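Local coordinates for hypothetical protein (Nostoc punctiforme, PDB 2O62) that is of unknown function but joins two calycin-like beta domains, a fold whose relatives often bind small ligands, at residues A[149-154]-A[263-268]; A[96-101]-A[247-252]; A[8-13]-A[43-48]; A[48-53]-A[60-65]. All coordinates share one frame; numbering follows the deposited sequence.

Along the chain, contacts 3 and 4 come first and close within the N-terminal calycin-like region. They share V48 and strand 47-54, and their centres are 11 Å apart. Contact 2 takes strand 93-100, from the same nine-stranded antiparallel sheet, across to strand 245-253 of the C-terminal barrel. Contact 1 pairs the first and last strands of that barrel. The segments of contacts 1 and 2 alternate along the chain; their centres are 9 Å apart, with a salt bridge between R248 and E267. Contacts 1 and 4 are the farthest apart, about 30 Å between centres. Contact 1 thus closes one domain, contacts 3 and 4 build the far side of the other, and contact 2 joins them.

Contact 1 of 4, residues A[149-154]-A[263-268]; sequences GQAVTI and TLVTEE
T153 and T263 face each other across the two strands, their hydroxyls hydrogen-bonded, with 2.8 Å between T153 OG1 and T263 OG1. Both have OG1 anti to the carbonyl carbon (chi1 -59° and -61°), which turns the two oxygens into the gap between the side chains. A valine in place of T263 would probably leave the buried T153 OG1 facing a methyl, without this hydrogen-bond partner. On the same face of the sheet, A151 CB meets V265 CG2 at 3.9 Å. The backbones form reciprocal pairs: Q150 with T266, where T266 N reaches Q150 O at 3.0 Å, and V152 with L264, where L264 N reaches V152 O at 2.9 Å. At G149 the chains run so close that a CB would collide with T266 O; its CA lies 3.3 Å from that oxygen in a CA-H...O contact. These are strands 145-155 and 259-269, first and last of the antiparallel C-terminal barrel, and their pairing closes the calycin-like cylinder. F184 from strand 178-184 packs on A151, T153 and T263, and a glycerol, probably from the crystallisation liquor, sits near the T263 side chain. The other face carries T266 and L264, the latter touching F98 of the N-terminal domain. E267 OE2 makes a salt bridge with R248 NH2.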
loop_
_atom_site.group_PDB
_atom_site.type_symbol
_atom_site.label_atom_id
_atom_site.label_comp_id
_atom_site.label_asym_id
_atom_site.label_seq_id
_atom_site.Cartn_x
_atom_site.Cartn_y
_atom_site.Cartn_z
ATOM N N GLY A 149 13.441 -1.654 11.525
ATOM C CA GLY A 149 13.687 -2.399 10.335
ATOM C C GLY A 149 14.476 -1.657 9.301
ATOM O O GLY A 149 15.310 -0.821 9.626
ATOM N N GLN A 150 14.227 -2.023 8.050
ATOM C CA GLN A 150 14.960 -1.534 6.888
ATOM C C GLN A 150 13.938 -1.194 5.788
ATOM O O GLN A 150 12.846 -1.725 5.778
ATOM C CB GLN A 150 15.939 -2.589 6.343
ATOM C CG GLN A 150 17.070 -2.908 7.293
ATOM C CD GLN A 150 16.681 -3.861 8.431
ATOM O OE1 GLN A 150 15.973 -4.852 8.206
ATOM N NE2 GLN A 150 17.182 -3.577 9.654
ATOM N N ALA A 151 14.320 -0.305 4.888
ATOM C CA ALA A 151 13.483 0.112 3.771
ATOM C C ALA A 151 14.333 0.044 2.531
ATOM O O ALA A 151 15.500 0.346 2.602
ATOM C CB ALA A 151 13.017 1.516 3.956
ATOM N N VAL A 152 13.735 -0.370 1.428
ATOM C CA VAL A 152 14.318 -0.307 0.110
ATOM C C VAL A 152 13.498 0.681 -0.723
ATOM O O VAL A 152 12.271 0.524 -0.826
ATOM C CB VAL A 152 14.222 -1.673 -0.604
ATOM C CG1 VAL A 152 14.901 -1.650 -1.977
ATOM C CG2 VAL A 152 14.853 -2.756 0.258
ATOM N N THR A 153 14.200 1.615 -1.362
ATOM C CA THR A 153 13.591 2.569 -2.288
ATOM C C THR A 153 14.120 2.215 -3.647
ATOM O O THR A 153 15.355 2.130 -3.888
ATOM C CB THR A 153 13.885 4.059 -1.935
ATOM O OG1 THR A 153 13.383 4.353 -0.606
ATOM C CG2 THR A 153 13.218 5.000 -2.968
ATOM N N ILE A 154 13.167 2.010 -4.548
ATOM C CA ILE A 154 13.451 1.831 -5.958
ATOM C C ILE A 154 12.881 2.985 -6.802
ATOM O O ILE A 154 11.978 3.692 -6.384
ATOM C CB ILE A 154 12.909 0.477 -6.474
ATOM C CG1 ILE A 154 11.420 0.341 -6.273
ATOM C CG2 ILE A 154 13.646 -0.692 -5.810
ATOM C CD1 ILE A 154 10.893 -0.980 -6.842
ATOM N N THR A 263 8.880 2.856 -2.120
ATOM C CA THR A 263 9.605 2.361 -0.949
ATOM C C THR A 263 8.839 1.257 -0.224
ATOM O O THR A 263 7.629 1.370 -0.022
ATOM C CB THR A 263 9.824 3.542 0.058
ATOM O OG1 THR A 263 10.612 4.560 -0.601
ATOM C CG2 THR A 263 10.556 3.095 1.301
ATOM N N LEU A 264 9.569 0.206 0.190
ATOM C CA LEU A 264 9.013 -0.877 0.987
ATOM C C LEU A 264 9.815 -1.035 2.266
ATOM O O LEU A 264 11.017 -1.254 2.249
ATOM C CB LEU A 264 8.974 -2.172 0.169
ATOM C CG LEU A 264 8.332 -3.380 0.875
ATOM C CD1 LEU A 264 6.927 -3.199 1.117
ATOM C CD2 LEU A 264 8.543 -4.619 -0.041
ATOM N N VAL A 265 9.121 -0.808 3.376
ATOM C CA VAL A 265 9.657 -0.908 4.727
ATOM C C VAL A 265 9.236 -2.254 5.321
ATOM O O VAL A 265 8.076 -2.624 5.255
ATOM C CB VAL A 265 9.064 0.168 5.583
ATOM C CG1 VAL A 265 9.624 0.119 6.977
ATOM C CG2 VAL A 265 9.288 1.539 4.943
ATOM N N THR A 266 10.182 -2.989 5.888
ATOM C CA THR A 266 9.835 -4.166 6.677
ATOM C C THR A 266 10.399 -3.958 8.053
ATOM O O THR A 266 11.591 -3.741 8.191
ATOM C CB THR A 266 10.438 -5.425 6.066
ATOM O OG1 THR A 266 10.105 -5.491 4.677
ATOM C CG2 THR A 266 9.900 -6.659 6.773
ATOM N N GLU A 267 9.550 -4.059 9.084
ATOM C CA GLU A 267 9.917 -3.730 10.430
ATOM C C GLU A 267 9.420 -4.791 11.393
ATOM O O GLU A 267 8.393 -5.425 11.153
ATOM C CB GLU A 267 9.247 -2.428 10.868
ATOM C CG GLU A 267 9.521 -1.232 10.107
ATOM C CD GLU A 267 8.578 -0.047 10.489
ATOM O OE1 GLU A 267 7.316 -0.194 10.552
ATOM O OE2 GLU A 267 9.174 1.021 10.685
ATOM N N GLU A 268 10.145 -4.979 12.497
ATOM C CA GLU A 268 9.735 -5.900 13.508
ATOM C C GLU A 268 9.549 -5.198 14.837
ATOM O O GLU A 268 10.170 -4.167 15.100
ATOM C CB GLU A 268 10.753 -7.044 13.612
ATOM C CG GLU A 268 12.115 -6.620 14.038
ATOM C CD GLU A 268 12.975 -7.815 14.417
ATOM O OE1 GLU A 268 12.923 -8.830 13.691
ATOM O OE2 GLU A 268 13.663 -7.743 15.456
#

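Contact 2 of 4, residues A[96-101]-A[247-252]; sequences LAFVHE and QRMIRS
This is a buried interface between domains: L96 and F98, from strand 93-100 of the N-terminal calycin-like domain, pack on Q247 and M249 of strand 245-253 in the C-terminal barrel. The strands belong to different sheets, their axes 7.9 Å apart at closest and their directions 147° apart, and side chains fill the space between them. M249, a selenomethionine in this crystal, does most of the joining. Its CG stands anti to the backbone N (chi1 -166°), sending the chain across to the opposite strand, where SE rests 3.8 Å from L96 CD2. The bend at chi3 then lays CE over one face of the F98 ring, offset toward the rim, and within 3.4 Å of A97 O. F98 also lies against the root of this side chain, with CE2 3.7 Å from M249 CB, while R248 C sits at the ring edge. R251 offers L96 its CB, then leads its guanidinium away to Y253, S80 and the W259 ring. Q247 and F98 run by one another, heading opposite ways, the amide 43° from the ring plane; NE2 bonds T266 OG1, and one water donates both to Q247 OE1 and, at 2.9 Å, to V99 O.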
loop_
_atom_site.group_PDB
_atom_site.type_symbol
_atom_site.label_atom_id
_atom_site.label_comp_id
_atom_site.label_asym_id
_atom_site.label_seq_id
_atom_site.Cartn_x
_atom_site.Cartn_y
_atom_site.Cartn_z
ATOM N N LEU A 96 -1.096 -0.013 -3.616
ATOM C CA LEU A 96 0.038 -0.631 -2.955
ATOM C C LEU A 96 -0.297 -2.103 -2.743
ATOM O O LEU A 96 -1.270 -2.435 -2.100
ATOM C CB LEU A 96 0.283 0.077 -1.615
ATOM C CG LEU A 96 0.466 1.607 -1.845
ATOM C CD1 LEU A 96 0.130 2.373 -0.661
ATOM C CD2 LEU A 96 1.779 1.966 -2.303
ATOM N N ALA A 97 0.546 -2.975 -3.246
ATOM C CA ALA A 97 0.268 -4.412 -3.282
ATOM C C ALA A 97 1.394 -5.185 -2.601
ATOM O O ALA A 97 2.503 -5.238 -3.114
ATOM C CB ALA A 97 0.122 -4.864 -4.759
ATOM N N PHE A 98 1.102 -5.757 -1.432
ATOM C CA PHE A 98 2.022 -6.592 -0.673
ATOM C C PHE A 98 1.850 -8.082 -0.986
ATOM O O PHE A 98 0.733 -8.587 -1.029
ATOM C CB PHE A 98 1.838 -6.397 0.852
ATOM C CG PHE A 98 1.875 -4.972 1.316
ATOM C CD1 PHE A 98 0.706 -4.203 1.370
ATOM C CD2 PHE A 98 3.067 -4.415 1.767
ATOM C CE1 PHE A 98 0.723 -2.914 1.840
ATOM C CE2 PHE A 98 3.089 -3.100 2.214
ATOM C CZ PHE A 98 1.942 -2.365 2.237
ATOM N N VAL A 99 2.968 -8.774 -1.177
ATOM C CA VAL A 99 3.018 -10.202 -1.329
ATOM C C VAL A 99 3.760 -10.784 -0.110
ATOM O O VAL A 99 4.805 -10.281 0.307
ATOM C CB VAL A 99 3.706 -10.568 -2.608
ATOM C CG1 VAL A 99 3.796 -12.089 -2.757
ATOM C CG2 VAL A 99 2.976 -9.916 -3.781
ATOM N N HIS A 100 3.183 -11.815 0.488
ATOM C CA HIS A 100 3.798 -12.538 1.603
ATOM C C HIS A 100 3.318 -13.973 1.653
ATOM O O HIS A 100 2.147 -14.218 1.966
ATOM C CB HIS A 100 3.430 -11.865 2.921
ATOM C CG HIS A 100 3.998 -12.555 4.129
ATOM N ND1 HIS A 100 5.301 -12.368 4.547
ATOM C CD2 HIS A 100 3.444 -13.417 5.008
ATOM C CE1 HIS A 100 5.525 -13.100 5.623
ATOM N NE2 HIS A 100 4.419 -13.756 5.917
ATOM N N GLU A 101 4.201 -14.906 1.299
ATOM C CA GLU A 101 3.902 -16.334 1.367
ATOM C C GLU A 101 2.642 -16.634 0.524
ATOM O O GLU A 101 2.664 -16.401 -0.681
ATOM C CB GLU A 101 3.822 -16.791 2.848
ATOM C CG GLU A 101 5.161 -16.580 3.593
ATOM C CD GLU A 101 5.190 -17.099 5.028
ATOM O OE1 GLU A 101 4.108 -17.434 5.598
ATOM O OE2 GLU A 101 6.305 -17.130 5.612
ATOM N N GLN A 247 4.797 -4.431 7.316
ATOM C CA GLN A 247 5.371 -3.756 6.188
ATOM C C GLN A 247 4.620 -2.479 5.931
ATOM O O GLN A 247 3.429 -2.392 6.174
ATOM C CB GLN A 247 5.388 -4.634 4.911
ATOM C CG GLN A 247 6.425 -5.726 4.957
ATOM C CD GLN A 247 6.593 -6.453 3.664
ATOM O OE1 GLN A 247 5.637 -6.719 2.966
ATOM N NE2 GLN A 247 7.857 -6.724 3.290
ATOM N N ARG A 248 5.335 -1.494 5.424
ATOM C CA ARG A 248 4.723 -0.246 4.934
ATOM C C ARG A 248 5.221 0.017 3.509
ATOM O O ARG A 248 6.389 -0.232 3.195
ATOM C CB ARG A 248 5.075 0.907 5.841
ATOM C CG ARG A 248 4.507 0.732 7.243
ATOM C CD ARG A 248 4.798 1.927 8.102
ATOM N NE ARG A 248 6.191 1.943 8.619
ATOM C CZ ARG A 248 7.122 2.860 8.296
ATOM N NH1 ARG A 248 6.853 3.871 7.483
ATOM N NH2 ARG A 248 8.335 2.804 8.821
HETATM N N MSE A 249 4.348 0.524 2.642
HETATM C CA MSE A 249 4.744 0.858 1.288
HETATM C C MSE A 249 4.339 2.299 0.967
HETATM O O MSE A 249 3.261 2.720 1.309
HETATM C CB MSE A 249 4.182 -0.133 0.260
HETATM C CG MSE A 249 4.815 -0.019 -1.050
HETATM SE SE MSE A 249 4.056 -1.053 -2.553
HETATM C CE MSE A 249 4.350 -2.723 -1.863
ATOM N N ILE A 250 5.243 3.044 0.340
ATOM C CA ILE A 250 5.088 4.466 0.044
ATOM C C ILE A 250 5.413 4.714 -1.426
ATOM O O ILE A 250 6.537 4.454 -1.850
ATOM C CB ILE A 250 6.011 5.307 0.882
ATOM C CG1 ILE A 250 5.841 4.972 2.376
ATOM C CG2 ILE A 250 5.747 6.780 0.618
ATOM C CD1 ILE A 250 6.898 4.089 2.932
ATOM N N ARG A 251 4.425 5.196 -2.185
ATOM C CA ARG A 251 4.593 5.642 -3.579
ATOM C C ARG A 251 4.749 7.162 -3.562
ATOM O O ARG A 251 3.852 7.874 -3.118
ATOM C CB ARG A 251 3.368 5.264 -4.416
ATOM C CG ARG A 251 3.480 5.404 -5.939
ATOM C CD ARG A 251 2.083 5.195 -6.549
ATOM N NE ARG A 251 2.162 5.420 -7.991
ATOM C CZ ARG A 251 2.590 4.540 -8.875
ATOM N NH1 ARG A 251 2.879 3.298 -8.545
ATOM N NH2 ARG A 251 2.653 4.912 -10.150
ATOM N N SER A 252 5.897 7.645 -4.000
ATOM C CA SER A 252 6.291 9.046 -3.792
ATOM C C SER A 252 6.247 9.876 -5.064
ATOM O O SER A 252 6.798 9.485 -6.078
ATOM C CB SER A 252 7.682 9.098 -3.185
ATOM O OG SER A 252 7.727 8.416 -1.931
HETATM O O HOH W 1 6.057 -7.686 0.732
#

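Contact 3 of 4, residues A[8-13]-A[43-48]; sequences CFLQNL and NNNQTV
L10, F9 and L13 converge on V48 where helix 5-10, running into the type I turn from L10 to L13, meets a beta hairpin of the N-terminal calycin-like domain. The hairpin joins strands 29-42 and 47-54 through a type I' turn, N43 to Q46, and a classic beta bulge, Q46 and T47 both facing L42. V48 CG2 is the common meeting point: L10 CD2 touches it at 3.6 Å, crossing at a slant, and L13 CD2 at 4.1 Å. F9 approaches from the opposite direction, its ring meeting V48 obliquely. Its CG stands anti to the backbone N (chi1 170°), which swings the ring round to V48 and puts CE2 3.7 Å from V48 CG2. W6 meets that ring edge-to-face and F73 lies against it, so an alanine in place of F9 would probably open a gap beside V48 and take from W6 and F73 the ring they pack on. L10 CD1 rests on N45 CB at 3.8 Å, and N45 O takes a hydrogen bond from W6 NE1. F9 O accepts from N12 N at 2.9 Å and, from the same face of its carbonyl plane, from N12 ND2 at 3.2 Å.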
loop_
_atom_site.group_PDB
_atom_site.type_symbol
_atom_site.label_atom_id
_atom_site.label_comp_id
_atom_site.label_asym_id
_atom_site.label_seq_id
_atom_site.Cartn_x
_atom_site.Cartn_y
_atom_site.Cartn_z
ATOM N N CYS A 8 10.556 -9.957 -11.346
ATOM C CA CYS A 8 9.818 -9.636 -10.123
ATOM C C CYS A 8 8.327 -9.842 -10.292
ATOM O O CYS A 8 7.651 -10.409 -9.429
ATOM C CB CYS A 8 10.064 -8.199 -9.698
ATOM S SG CYS A 8 11.734 -7.770 -9.260
ATOM N N PHE A 9 7.799 -9.360 -11.406
ATOM C CA PHE A 9 6.398 -9.533 -11.736
ATOM C C PHE A 9 6.040 -11.015 -11.721
ATOM O O PHE A 9 5.031 -11.367 -11.142
ATOM C CB PHE A 9 6.115 -8.863 -13.078
ATOM C CG PHE A 9 4.758 -9.157 -13.677
ATOM C CD1 PHE A 9 3.610 -9.131 -12.924
ATOM C CD2 PHE A 9 4.664 -9.383 -15.040
ATOM C CE1 PHE A 9 2.365 -9.346 -13.491
ATOM C CE2 PHE A 9 3.430 -9.613 -15.635
ATOM C CZ PHE A 9 2.273 -9.591 -14.855
ATOM N N LEU A 10 6.874 -11.865 -12.316
ATOM C CA LEU A 10 6.607 -13.297 -12.327
ATOM C C LEU A 10 6.494 -13.967 -10.965
ATOM O O LEU A 10 5.947 -15.072 -10.867
ATOM C CB LEU A 10 7.672 -14.005 -13.155
ATOM C CG LEU A 10 7.745 -13.607 -14.623
ATOM C CD1 LEU A 10 8.863 -14.397 -15.311
ATOM C CD2 LEU A 10 6.439 -13.841 -15.365
ATOM N N GLN A 11 6.997 -13.333 -9.911
ATOM C CA GLN A 11 6.766 -13.814 -8.553
ATOM C C GLN A 11 5.292 -13.902 -8.184
ATOM O O GLN A 11 4.939 -14.573 -7.198
ATOM C CB GLN A 11 7.499 -12.948 -7.512
ATOM C CG GLN A 11 9.027 -13.023 -7.603
ATOM C CD GLN A 11 9.506 -14.458 -7.447
ATOM O OE1 GLN A 11 9.967 -15.073 -8.390
ATOM N NE2 GLN A 11 9.306 -15.016 -6.280
ATOM N N ASN A 12 4.442 -13.173 -8.901
ATOM C CA ASN A 12 3.004 -13.186 -8.673
ATOM C C ASN A 12 2.262 -14.339 -9.411
ATOM O O ASN A 12 1.030 -14.455 -9.312
ATOM C CB ASN A 12 2.388 -11.852 -9.123
ATOM C CG ASN A 12 2.756 -10.697 -8.210
ATOM O OD1 ASN A 12 2.120 -10.527 -7.230
ATOM N ND2 ASN A 12 3.813 -9.933 -8.529
ATOM N N LEU A 13 2.953 -15.155 -10.210
ATOM C CA LEU A 13 2.212 -16.163 -10.945
ATOM C C LEU A 13 1.478 -17.093 -9.942
ATOM O O LEU A 13 2.037 -17.472 -8.903
ATOM C CB LEU A 13 3.103 -16.986 -11.827
ATOM C CG LEU A 13 3.770 -16.235 -12.936
ATOM C CD1 LEU A 13 4.545 -17.214 -13.781
ATOM C CD2 LEU A 13 2.727 -15.524 -13.780
ATOM N N ASN A 43 4.659 -19.112 -23.176
ATOM C CA ASN A 43 5.821 -18.969 -24.040
ATOM C C ASN A 43 7.092 -18.660 -23.271
ATOM O O ASN A 43 7.686 -17.609 -23.431
ATOM C CB ASN A 43 5.558 -17.927 -25.151
ATOM C CG ASN A 43 4.391 -18.333 -26.050
ATOM O OD1 ASN A 43 3.377 -17.633 -26.105
ATOM N ND2 ASN A 43 4.499 -19.500 -26.694
ATOM N N ASN A 44 7.528 -19.646 -22.495
ATOM C CA ASN A 44 8.665 -19.518 -21.571
ATOM C C ASN A 44 8.627 -18.230 -20.762
ATOM O O ASN A 44 9.645 -17.513 -20.668
ATOM C CB ASN A 44 10.008 -19.658 -22.272
ATOM C CG ASN A 44 11.164 -19.771 -21.276
ATOM O OD1 ASN A 44 10.969 -20.179 -20.127
ATOM N ND2 ASN A 44 12.322 -19.327 -21.670
ATOM N N ASN A 45 7.450 -17.958 -20.206
ATOM C CA ASN A 45 7.142 -16.781 -19.376
ATOM C C ASN A 45 7.442 -15.450 -20.030
ATOM O O ASN A 45 7.732 -14.474 -19.363
ATOM C CB ASN A 45 7.811 -16.831 -17.995
ATOM C CG ASN A 45 7.292 -17.955 -17.125
ATOM O OD1 ASN A 45 6.145 -18.388 -17.247
ATOM N ND2 ASN A 45 8.147 -18.426 -16.223
ATOM N N GLN A 46 7.351 -15.409 -21.337
ATOM C CA GLN A 46 7.542 -14.176 -22.069
ATOM C C GLN A 46 6.221 -13.402 -22.198
ATOM O O GLN A 46 6.232 -12.240 -22.570
ATOM C CB GLN A 46 8.080 -14.497 -23.449
ATOM C CG GLN A 46 9.502 -15.132 -23.461
ATOM C CD GLN A 46 10.018 -15.408 -24.889
ATOM O OE1 GLN A 46 9.769 -16.475 -25.483
ATOM N NE2 GLN A 46 10.753 -14.443 -25.435
ATOM N N THR A 47 5.097 -14.076 -21.974
ATOM C CA THR A 47 3.763 -13.462 -21.964
ATOM C C THR A 47 3.143 -13.865 -20.643
ATOM O O THR A 47 3.328 -15.012 -20.231
ATOM C CB THR A 47 2.856 -14.071 -23.047
ATOM O OG1 THR A 47 3.349 -13.778 -24.363
ATOM C CG2 THR A 47 1.413 -13.534 -22.923
ATOM N N VAL A 48 2.445 -12.954 -19.951
ATOM C CA VAL A 48 1.605 -13.337 -18.815
ATOM C C VAL A 48 0.123 -13.090 -19.137
ATOM O O VAL A 48 -0.250 -11.973 -19.537
ATOM C CB VAL A 48 1.968 -12.582 -17.533
ATOM C CG1 VAL A 48 0.953 -12.875 -16.472
ATOM C CG2 VAL A 48 3.346 -13.011 -17.006
#

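Contact 4 of 4, residues A[48-53]-A[60-65]; sequences VRLTLS and VIREFR
V48 and F64 form a hydrogen-bonded antiparallel pair, each backbone N giving to the other's O. The F64 ring leans back along its own strand toward L50, carrying CD2 past V48 O at 3.4 Å. At R49 the chain reaches out along E63 on the other face of the sheet, and the bend at chi3 (-70°) turns the guanidinium side-on, so NE at 3.1 Å and NH2 at 3.0 Å both grip E63 OE2. That oxygen lies in the guanidinium plane, but both nitrogens meet it from above the carboxylate plane, the two groups being turned 58° apart. This salt bridge spans a non-hydrogen-bonded pair of the beta hairpin made by strands 47-54 and 60-64, the latter the outermost strand of the N-terminal sheet within the chain. L50 returns to the face of V48. Its N points almost straight at R62 O, 2.7 Å away with 176° at the hydrogen, and its CB sits at the edge of the F64 ring, 3.7 Å from CE2. The R62 guanidinium in turn lays one face against that ring's rim. T51 stands beside I61, CG2 to CG1 at 4.2 Å, on the face of the salt bridge. L52 pairs with V60 through two backbone bonds, with L52 N 2.8 Å from V60 O. Past them, S53 OG bonds D59 OD1 near the connecting loop.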
loop_
_atom_site.group_PDB
_atom_site.type_symbol
_atom_site.label_atom_id
_atom_site.label_comp_id
_atom_site.label_asym_id
_atom_site.label_seq_id
_atom_site.Cartn_x
_atom_site.Cartn_y
_atom_site.Cartn_z
ATOM N N VAL A 48 2.445 -12.954 -19.951
ATOM C CA VAL A 48 1.605 -13.337 -18.815
ATOM C C VAL A 48 0.123 -13.090 -19.137
ATOM O O VAL A 48 -0.250 -11.973 -19.537
ATOM C CB VAL A 48 1.968 -12.582 -17.533
ATOM C CG1 VAL A 48 0.953 -12.875 -16.472
ATOM C CG2 VAL A 48 3.346 -13.011 -17.006
ATOM N N ARG A 49 -0.706 -14.129 -19.010
ATOM C CA ARG A 49 -2.135 -13.985 -19.193
ATOM C C ARG A 49 -2.825 -13.832 -17.849
ATOM O O ARG A 49 -2.625 -14.626 -16.923
ATOM C CB ARG A 49 -2.734 -15.169 -19.905
ATOM C CG ARG A 49 -4.257 -15.085 -19.989
ATOM C CD ARG A 49 -4.816 -16.283 -20.684
ATOM N NE ARG A 49 -4.446 -16.203 -22.075
ATOM C CZ ARG A 49 -4.260 -17.246 -22.881
ATOM N NH1 ARG A 49 -4.395 -18.489 -22.432
ATOM N NH2 ARG A 49 -3.910 -17.032 -24.150
ATOM N N LEU A 50 -3.636 -12.789 -17.748
ATOM C CA LEU A 50 -4.394 -12.516 -16.545
ATOM C C LEU A 50 -5.861 -12.824 -16.785
ATOM O O LEU A 50 -6.422 -12.357 -17.768
ATOM C CB LEU A 50 -4.222 -11.054 -16.171
ATOM C CG LEU A 50 -4.994 -10.531 -14.951
ATOM C CD1 LEU A 50 -4.200 -9.474 -14.264
ATOM C CD2 LEU A 50 -6.392 -9.987 -15.306
ATOM N N THR A 51 -6.472 -13.649 -15.922
ATOM C CA THR A 51 -7.901 -13.975 -16.045
ATOM C C THR A 51 -8.489 -13.630 -14.688
ATOM O O THR A 51 -8.209 -14.328 -13.726
ATOM C CB THR A 51 -8.164 -15.454 -16.389
ATOM O OG1 THR A 51 -7.485 -15.821 -17.599
ATOM C CG2 THR A 51 -9.650 -15.694 -16.618
ATOM N N LEU A 52 -9.234 -12.523 -14.628
ATOM C CA LEU A 52 -9.941 -12.082 -13.433
ATOM C C LEU A 52 -11.437 -12.402 -13.536
ATOM O O LEU A 52 -12.164 -11.867 -14.395
ATOM C CB LEU A 52 -9.730 -10.598 -13.181
ATOM C CG LEU A 52 -10.514 -9.970 -12.018
ATOM C CD1 LEU A 52 -10.163 -10.609 -10.712
ATOM C CD2 LEU A 52 -10.255 -8.497 -11.955
ATOM N N SER A 53 -11.877 -13.325 -12.680
ATOM C CA SER A 53 -13.300 -13.645 -12.532
ATOM C C SER A 53 -13.786 -13.026 -11.221
ATOM O O SER A 53 -13.153 -13.192 -10.183
ATOM C CB SER A 53 -13.514 -15.155 -12.493
ATOM O OG SER A 53 -12.979 -15.759 -13.637
ATOM N N VAL A 60 -12.484 -10.834 -16.995
ATOM C CA VAL A 60 -11.566 -9.897 -17.613
ATOM C C VAL A 60 -10.301 -10.671 -17.982
ATOM O O VAL A 60 -9.718 -11.350 -17.130
ATOM C CB VAL A 60 -11.238 -8.754 -16.645
ATOM C CG1 VAL A 60 -10.038 -7.923 -17.124
ATOM C CG2 VAL A 60 -12.490 -7.878 -16.431
ATOM N N ILE A 61 -9.905 -10.615 -19.253
ATOM C CA ILE A 61 -8.709 -11.321 -19.687
ATOM C C ILE A 61 -7.774 -10.314 -20.277
ATOM O O ILE A 61 -8.189 -9.567 -21.127
ATOM C CB ILE A 61 -9.004 -12.391 -20.737
ATOM C CG1 ILE A 61 -9.978 -13.433 -20.135
ATOM C CG2 ILE A 61 -7.667 -13.042 -21.183
ATOM C CD1 ILE A 61 -10.591 -14.388 -21.111
ATOM N N ARG A 62 -6.529 -10.292 -19.809
ATOM C CA ARG A 62 -5.497 -9.346 -20.290
ATOM C C ARG A 62 -4.222 -10.134 -20.511
ATOM O O ARG A 62 -3.982 -11.135 -19.831
ATOM C CB ARG A 62 -5.188 -8.254 -19.264
ATOM C CG ARG A 62 -6.342 -7.329 -18.906
ATOM C CD ARG A 62 -6.019 -6.525 -17.635
ATOM N NE ARG A 62 -4.967 -5.532 -17.870
ATOM C CZ ARG A 62 -4.415 -4.743 -16.937
ATOM N NH1 ARG A 62 -4.794 -4.806 -15.652
ATOM N NH2 ARG A 62 -3.458 -3.884 -17.298
ATOM N N GLU A 63 -3.402 -9.680 -21.446
ATOM C CA GLU A 63 -2.096 -10.292 -21.626
ATOM C C GLU A 63 -1.032 -9.235 -21.669
ATOM O O GLU A 63 -1.191 -8.238 -22.374
ATOM C CB GLU A 63 -2.061 -11.115 -22.908
ATOM C CG GLU A 63 -2.898 -12.382 -22.796
ATOM C CD GLU A 63 -2.702 -13.310 -23.957
ATOM O OE1 GLU A 63 -1.600 -13.263 -24.551
ATOM O OE2 GLU A 63 -3.636 -14.094 -24.253
ATOM N N PHE A 64 0.059 -9.482 -20.944
ATOM C CA PHE A 64 1.188 -8.558 -20.818
ATOM C C PHE A 64 2.423 -9.180 -21.415
ATOM O O PHE A 64 2.652 -10.368 -21.215
ATOM C CB PHE A 64 1.492 -8.312 -19.345
ATOM C CG PHE A 64 0.292 -8.026 -18.535
ATOM C CD1 PHE A 64 -0.202 -6.736 -18.441
ATOM C CD2 PHE A 64 -0.370 -9.038 -17.881
ATOM C CE1 PHE A 64 -1.338 -6.463 -17.668
ATOM C CE2 PHE A 64 -1.494 -8.771 -17.125
ATOM C CZ PHE A 64 -1.984 -7.486 -17.034
ATOM N N ARG A 65 3.196 -8.387 -22.152
ATOM C CA ARG A 65 4.503 -8.783 -22.634
ATOM C C ARG A 65 5.623 -7.946 -21.994
ATOM O O ARG A 65 6.806 -8.165 -22.270
ATOM C CB ARG A 65 4.544 -8.673 -24.155
ATOM C CG ARG A 65 3.724 -9.754 -24.833
#